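Local coordinates for cobalamin biosynthesis protein CobN (Mycobacterium tuberculosis, PDB 7C6O) that probably serves as the large catalytic subunit of cobaltochelatase, the enzyme that inserts cobalt into the corrin ring during cobalamin biosynthesis, at residues V850-A863 and A894-R908. Sequence-based numbering, arbitrary orientation. Where two conformers were deposited one is given.
Sequences VPSRLAWEAGVALA and AGDDIAEVLALLGVR
Trp856 lays its six-membered ring along helix 896-905, with CE3 3.7 Å from Ala899 CB, the edge at Leu902 CB, and CH2 3.3 Å from the carbonyl O of Val907, where strand 907-911 begins. Its CG stands anti to the backbone N (chi1 171°), which swings the indole across to the partner helix although its CB points away; the side chain of Arg908 crosses the indole at about a right angle, touching CZ2 with CG (3.8 Å), and its NH2 forms a salt bridge with Glu928. Gly859 is the point of close approach: with no side chain, it comes within 3.9 Å of Glu900, CA to CA, and its bare CA packs against Ala899 CB (3.7 Å). Ala903 is similarly small, a knob whose methyl fits among Trp856, Gly859, Val860 and Ala863. Glu900, extended, runs its CG and CD past Ala863 and Leu862 CB before OE1 hydrogen-bonds Asn1060. Asp896 sets OD1 beside Ala855 CB, while OD2 makes a salt bridge with Arg830 and a hydrogen bond with Asn1100. At the helix starts, Ala894 O accepts from Ser852 N at 3.1 Å, and Ser852 OG caps its own helix through Ala855 N. With axes 7.1 Å apart crossing at -56°, this is a tight glycine- and alanine-lined helix crossing, with a knob-into-hole at Ala903, beside the mixed sheet containing strand 880-885.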
loop_
_atom_site.group_PDB
_atom_site.type_symbol
_atom_site.label_atom_id
_atom_site.label_comp_id
_atom_site.label_asym_id
_atom_site.label_seq_id
_atom_site.Cartn_x
_atom_site.Cartn_y
_atom_site.Cartn_z
ATOM N N VAL A 850 -5.592 13.095 0.921
ATOM C CA VAL A 850 -6.523 12.354 0.074
ATOM C C VAL A 850 -7.932 12.519 0.634
ATOM O O VAL A 850 -8.130 12.434 1.856
ATOM C CB VAL A 850 -6.121 10.872 -0.051
ATOM C CG1 VAL A 850 -4.789 10.742 -0.778
ATOM C CG2 VAL A 850 -6.044 10.203 1.308
ATOM N N PRO A 851 -8.943 12.775 -0.210
ATOM C CA PRO A 851 -8.812 12.899 -1.665
ATOM C C PRO A 851 -8.192 14.218 -2.118
ATOM O O PRO A 851 -8.411 15.258 -1.493
ATOM C CB PRO A 851 -10.260 12.801 -2.150
ATOM C CG PRO A 851 -11.056 13.359 -1.020
ATOM C CD PRO A 851 -10.343 12.923 0.231
ATOM N N SER A 852 -7.413 14.159 -3.196
ATOM C CA SER A 852 -6.965 15.373 -3.852
ATOM C C SER A 852 -8.142 16.044 -4.556
ATOM O O SER A 852 -9.241 15.490 -4.659
ATOM C CB SER A 852 -5.857 15.066 -4.859
ATOM O OG SER A 852 -6.366 14.363 -5.982
ATOM N N ARG A 853 -7.902 17.260 -5.049
ATOM C CA ARG A 853 -8.943 17.956 -5.797
ATOM C C ARG A 853 -9.289 17.212 -7.082
ATOM O O ARG A 853 -10.459 17.162 -7.482
ATOM C CB ARG A 853 -8.506 19.390 -6.096
ATOM C CG ARG A 853 -8.389 20.264 -4.855
ATOM C CD ARG A 853 -8.024 21.698 -5.211
ATOM N NE ARG A 853 -7.988 22.555 -4.029
ATOM C CZ ARG A 853 -9.041 23.206 -3.545
ATOM N NH1 ARG A 853 -10.221 23.098 -4.143
ATOM N NH2 ARG A 853 -8.917 23.966 -2.465
ATOM N N LEU A 854 -8.288 16.619 -7.741
ATOM C CA LEU A 854 -8.573 15.820 -8.929
ATOM C C LEU A 854 -9.377 14.577 -8.573
ATOM O O LEU A 854 -10.287 14.187 -9.314
ATOM C CB LEU A 854 -7.275 15.429 -9.637
ATOM C CG LEU A 854 -6.545 16.528 -10.406
ATOM C CD1 LEU A 854 -5.317 15.956 -11.103
ATOM C CD2 LEU A 854 -7.482 17.186 -11.408
ATOM N N ALA A 855 -9.050 13.936 -7.447
ATOM C CA ALA A 855 -9.817 12.774 -7.015
ATOM C C ALA A 855 -11.235 13.159 -6.618
ATOM O O ALA A 855 -12.171 12.383 -6.843
ATOM C CB ALA A 855 -9.107 12.077 -5.853
ATOM N N TRP A 856 -11.411 14.346 -6.030
ATOM C CA TRP A 856 -12.753 14.829 -5.725
ATOM C C TRP A 856 -13.598 14.930 -6.986
ATOM O O TRP A 856 -14.770 14.538 -6.986
ATOM C CB TRP A 856 -12.677 16.180 -5.012
ATOM C CG TRP A 856 -14.009 16.849 -4.855
ATOM C CD1 TRP A 856 -14.411 18.022 -5.426
ATOM C CD2 TRP A 856 -15.121 16.377 -4.084
ATOM N NE1 TRP A 856 -15.703 18.311 -5.055
ATOM C CE2 TRP A 856 -16.161 17.317 -4.230
ATOM C CE3 TRP A 856 -15.336 15.249 -3.285
ATOM C CZ2 TRP A 856 -17.395 17.167 -3.606
ATOM C CZ3 TRP A 856 -16.563 15.102 -2.664
ATOM C CH2 TRP A 856 -17.577 16.055 -2.829
ATOM N N GLU A 857 -13.021 15.465 -8.068
ATOM C CA GLU A 857 -13.743 15.532 -9.336
ATOM C C GLU A 857 -14.164 14.145 -9.799
ATOM O O GLU A 857 -15.300 13.948 -10.245
ATOM C CB GLU A 857 -12.877 16.200 -10.405
ATOM C CG GLU A 857 -12.437 17.616 -10.089
ATOM C CD GLU A 857 -11.765 18.281 -11.274
ATOM O OE1 GLU A 857 -12.051 17.881 -12.422
ATOM O OE2 GLU A 857 -10.947 19.200 -11.060
ATOM N N ALA A 858 -13.257 13.171 -9.698
ATOM C CA ALA A 858 -13.572 11.818 -10.141
ATOM C C ALA A 858 -14.636 11.177 -9.261
ATOM O O ALA A 858 -15.555 10.522 -9.768
ATOM C CB ALA A 858 -12.304 10.964 -10.156
ATOM N N GLY A 859 -14.532 11.353 -7.943
ATOM C CA GLY A 859 -15.515 10.763 -7.049
ATOM C C GLY A 859 -16.912 11.307 -7.274
ATOM O O GLY A 859 -17.895 10.563 -7.216
ATOM N N VAL A 860 -17.021 12.613 -7.530
ATOM C CA VAL A 860 -18.317 13.202 -7.862
ATOM C C VAL A 860 -18.864 12.586 -9.143
ATOM O O VAL A 860 -20.053 12.251 -9.232
ATOM C CB VAL A 860 -18.196 14.735 -7.975
ATOM C CG1 VAL A 860 -19.471 15.328 -8.561
ATOM C CG2 VAL A 860 -17.899 15.350 -6.613
ATOM N N ALA A 861 -18.006 12.421 -10.152
ATOM C CA ALA A 861 -18.437 11.795 -11.397
ATOM C C ALA A 861 -18.835 10.340 -11.176
ATOM O O ALA A 861 -19.821 9.868 -11.753
ATOM C CB ALA A 861 -17.333 11.904 -12.449
ATOM N N LEU A 862 -18.083 9.614 -10.344
ATOM C CA LEU A 862 -18.456 8.241 -10.015
ATOM C C LEU A 862 -19.813 8.198 -9.320
ATOM O O LEU A 862 -20.677 7.385 -9.669
ATOM C CB LEU A 862 -17.378 7.596 -9.138
ATOM C CG LEU A 862 -16.089 7.159 -9.839
ATOM C CD1 LEU A 862 -14.965 6.964 -8.833
ATOM C CD2 LEU A 862 -16.319 5.874 -10.633
ATOM N N ALA A 863 -20.015 9.070 -8.329
ATOM C CA ALA A 863 -21.301 9.135 -7.641
ATOM C C ALA A 863 -22.427 9.486 -8.608
ATOM O O ALA A 863 -23.461 8.810 -8.644
ATOM C CB ALA A 863 -21.234 10.153 -6.501
ATOM N N ALA A 894 -5.223 8.863 -5.745
ATOM C CA ALA A 894 -5.265 9.920 -4.735
ATOM C C ALA A 894 -6.656 10.080 -4.124
ATOM O O ALA A 894 -6.988 11.151 -3.606
ATOM C CB ALA A 894 -4.759 11.260 -5.289
ATOM N N GLY A 895 -7.484 9.034 -4.181
ATOM C CA GLY A 895 -8.672 8.970 -3.348
ATOM C C GLY A 895 -10.029 9.019 -4.028
ATOM O O GLY A 895 -10.977 9.565 -3.455
ATOM N N ASP A 896 -10.152 8.433 -5.224
ATOM C CA ASP A 896 -11.431 8.456 -5.937
ATOM C C ASP A 896 -12.550 7.833 -5.105
ATOM O O ASP A 896 -13.651 8.391 -5.012
ATOM C CB ASP A 896 -11.311 7.727 -7.275
ATOM C CG ASP A 896 -10.555 8.526 -8.317
ATOM O OD1 ASP A 896 -9.982 9.578 -7.972
ATOM O OD2 ASP A 896 -10.538 8.092 -9.489
ATOM N N ASP A 897 -12.294 6.657 -4.521
ATOM C CA ASP A 897 -13.304 5.978 -3.705
ATOM C C ASP A 897 -13.780 6.868 -2.567
ATOM O O ASP A 897 -14.981 6.951 -2.284
ATOM C CB ASP A 897 -12.741 4.682 -3.119
ATOM C CG ASP A 897 -12.513 3.600 -4.152
ATOM O OD1 ASP A 897 -12.981 3.729 -5.304
ATOM O OD2 ASP A 897 -11.855 2.600 -3.784
ATOM N N ILE A 898 -12.836 7.503 -1.873
ATOM C CA ILE A 898 -13.172 8.339 -0.724
ATOM C C ILE A 898 -14.068 9.490 -1.156
ATOM O O ILE A 898 -15.077 9.795 -0.507
ATOM C CB ILE A 898 -11.888 8.852 -0.050
ATOM C CG1 ILE A 898 -10.970 7.680 0.311
ATOM C CG2 ILE A 898 -12.232 9.694 1.171
ATOM C CD1 ILE A 898 -9.507 8.065 0.410
ATOM N N ALA A 899 -13.708 10.145 -2.261
ATOM C CA ALA A 899 -14.509 11.254 -2.767
ATOM C C ALA A 899 -15.909 10.796 -3.154
ATOM O O ALA A 899 -16.883 11.537 -2.971
ATOM C CB ALA A 899 -13.806 11.901 -3.959
ATOM N N GLU A 900 -16.034 9.579 -3.689
ATOM C CA GLU A 900 -17.352 9.086 -4.073
ATOM C C GLU A 900 -18.255 8.931 -2.856
ATOM O O GLU A 900 -19.434 9.299 -2.901
ATOM C CB GLU A 900 -17.232 7.756 -4.821
ATOM C CG GLU A 900 -18.565 7.253 -5.364
ATOM C CD GLU A 900 -18.457 5.908 -6.060
ATOM O OE1 GLU A 900 -17.372 5.296 -6.018
ATOM O OE2 GLU A 900 -19.466 5.460 -6.648
ATOM N N VAL A 901 -17.719 8.391 -1.760
ATOM C CA VAL A 901 -18.494 8.281 -0.527
ATOM C C VAL A 901 -18.951 9.660 -0.064
ATOM O O VAL A 901 -20.129 9.873 0.245
ATOM C CB VAL A 901 -17.672 7.570 0.564
ATOM C CG1 VAL A 901 -18.443 7.554 1.877
ATOM C CG2 VAL A 901 -17.317 6.153 0.132
ATOM N N LEU A 902 -18.021 10.615 -0.014
ATOM C CA LEU A 902 -18.364 11.972 0.401
ATOM C C LEU A 902 -19.405 12.589 -0.526
ATOM O O LEU A 902 -20.346 13.245 -0.066
ATOM C CB LEU A 902 -17.101 12.833 0.449
ATOM C CG LEU A 902 -16.075 12.441 1.516
ATOM C CD1 LEU A 902 -14.820 13.298 1.424
ATOM C CD2 LEU A 902 -16.688 12.545 2.902
ATOM N N ALA A 903 -19.259 12.381 -1.838
ATOM C CA ALA A 903 -20.203 12.959 -2.790
ATOM C C ALA A 903 -21.600 12.379 -2.609
ATOM O O ALA A 903 -22.597 13.108 -2.687
ATOM C CB ALA A 903 -19.711 12.740 -4.221
ATOM N N LEU A 904 -21.698 11.069 -2.373
ATOM C CA LEU A 904 -23.008 10.458 -2.167
ATOM C C LEU A 904 -23.680 11.012 -0.916
ATOM O O LEU A 904 -24.890 11.282 -0.917
ATOM C CB LEU A 904 -22.870 8.937 -2.079
ATOM C CG LEU A 904 -22.512 8.223 -3.383
ATOM C CD1 LEU A 904 -22.061 6.795 -3.112
ATOM C CD2 LEU A 904 -23.701 8.241 -4.333
ATOM N N LEU A 905 -22.908 11.194 0.160
ATOM C CA LEU A 905 -23.430 11.781 1.389
ATOM C C LEU A 905 -23.763 13.259 1.236
ATOM O O LEU A 905 -24.534 13.793 2.039
ATOM C CB LEU A 905 -22.418 11.613 2.525
ATOM C CG LEU A 905 -22.042 10.186 2.926
ATOM C CD1 LEU A 905 -20.963 10.205 3.994
ATOM C CD2 LEU A 905 -23.266 9.432 3.411
ATOM N N GLY A 906 -23.197 13.930 0.237
ATOM C CA GLY A 906 -23.409 15.356 0.085
ATOM C C GLY A 906 -22.463 16.197 0.912
ATOM O O GLY A 906 -22.866 17.244 1.435
ATOM N N VAL A 907 -21.212 15.765 1.050
ATOM C CA VAL A 907 -20.213 16.444 1.864
ATOM C C VAL A 907 -19.002 16.735 0.992
ATOM O O VAL A 907 -18.510 15.847 0.286
ATOM C CB VAL A 907 -19.811 15.603 3.089
ATOM C CG1 VAL A 907 -18.713 16.297 3.881
ATOM C CG2 VAL A 907 -21.016 15.348 3.962
ATOM N N ARG A 908 -18.524 17.971 1.049
ATOM C CA ARG A 908 -17.364 18.421 0.297
ATOM C C ARG A 908 -16.129 18.444 1.189
ATOM O O ARG A 908 -16.220 18.817 2.365
ATOM C CB ARG A 908 -17.607 19.821 -0.268
ATOM C CG ARG A 908 -16.671 20.222 -1.393
ATOM C CD ARG A 908 -16.842 21.690 -1.747
ATOM N NE ARG A 908 -18.247 22.077 -1.787
ATOM C CZ ARG A 908 -19.021 21.984 -2.862
ATOM N NH1 ARG A 908 -18.528 21.513 -3.998
ATOM N NH2 ARG A 908 -20.291 22.362 -2.800
#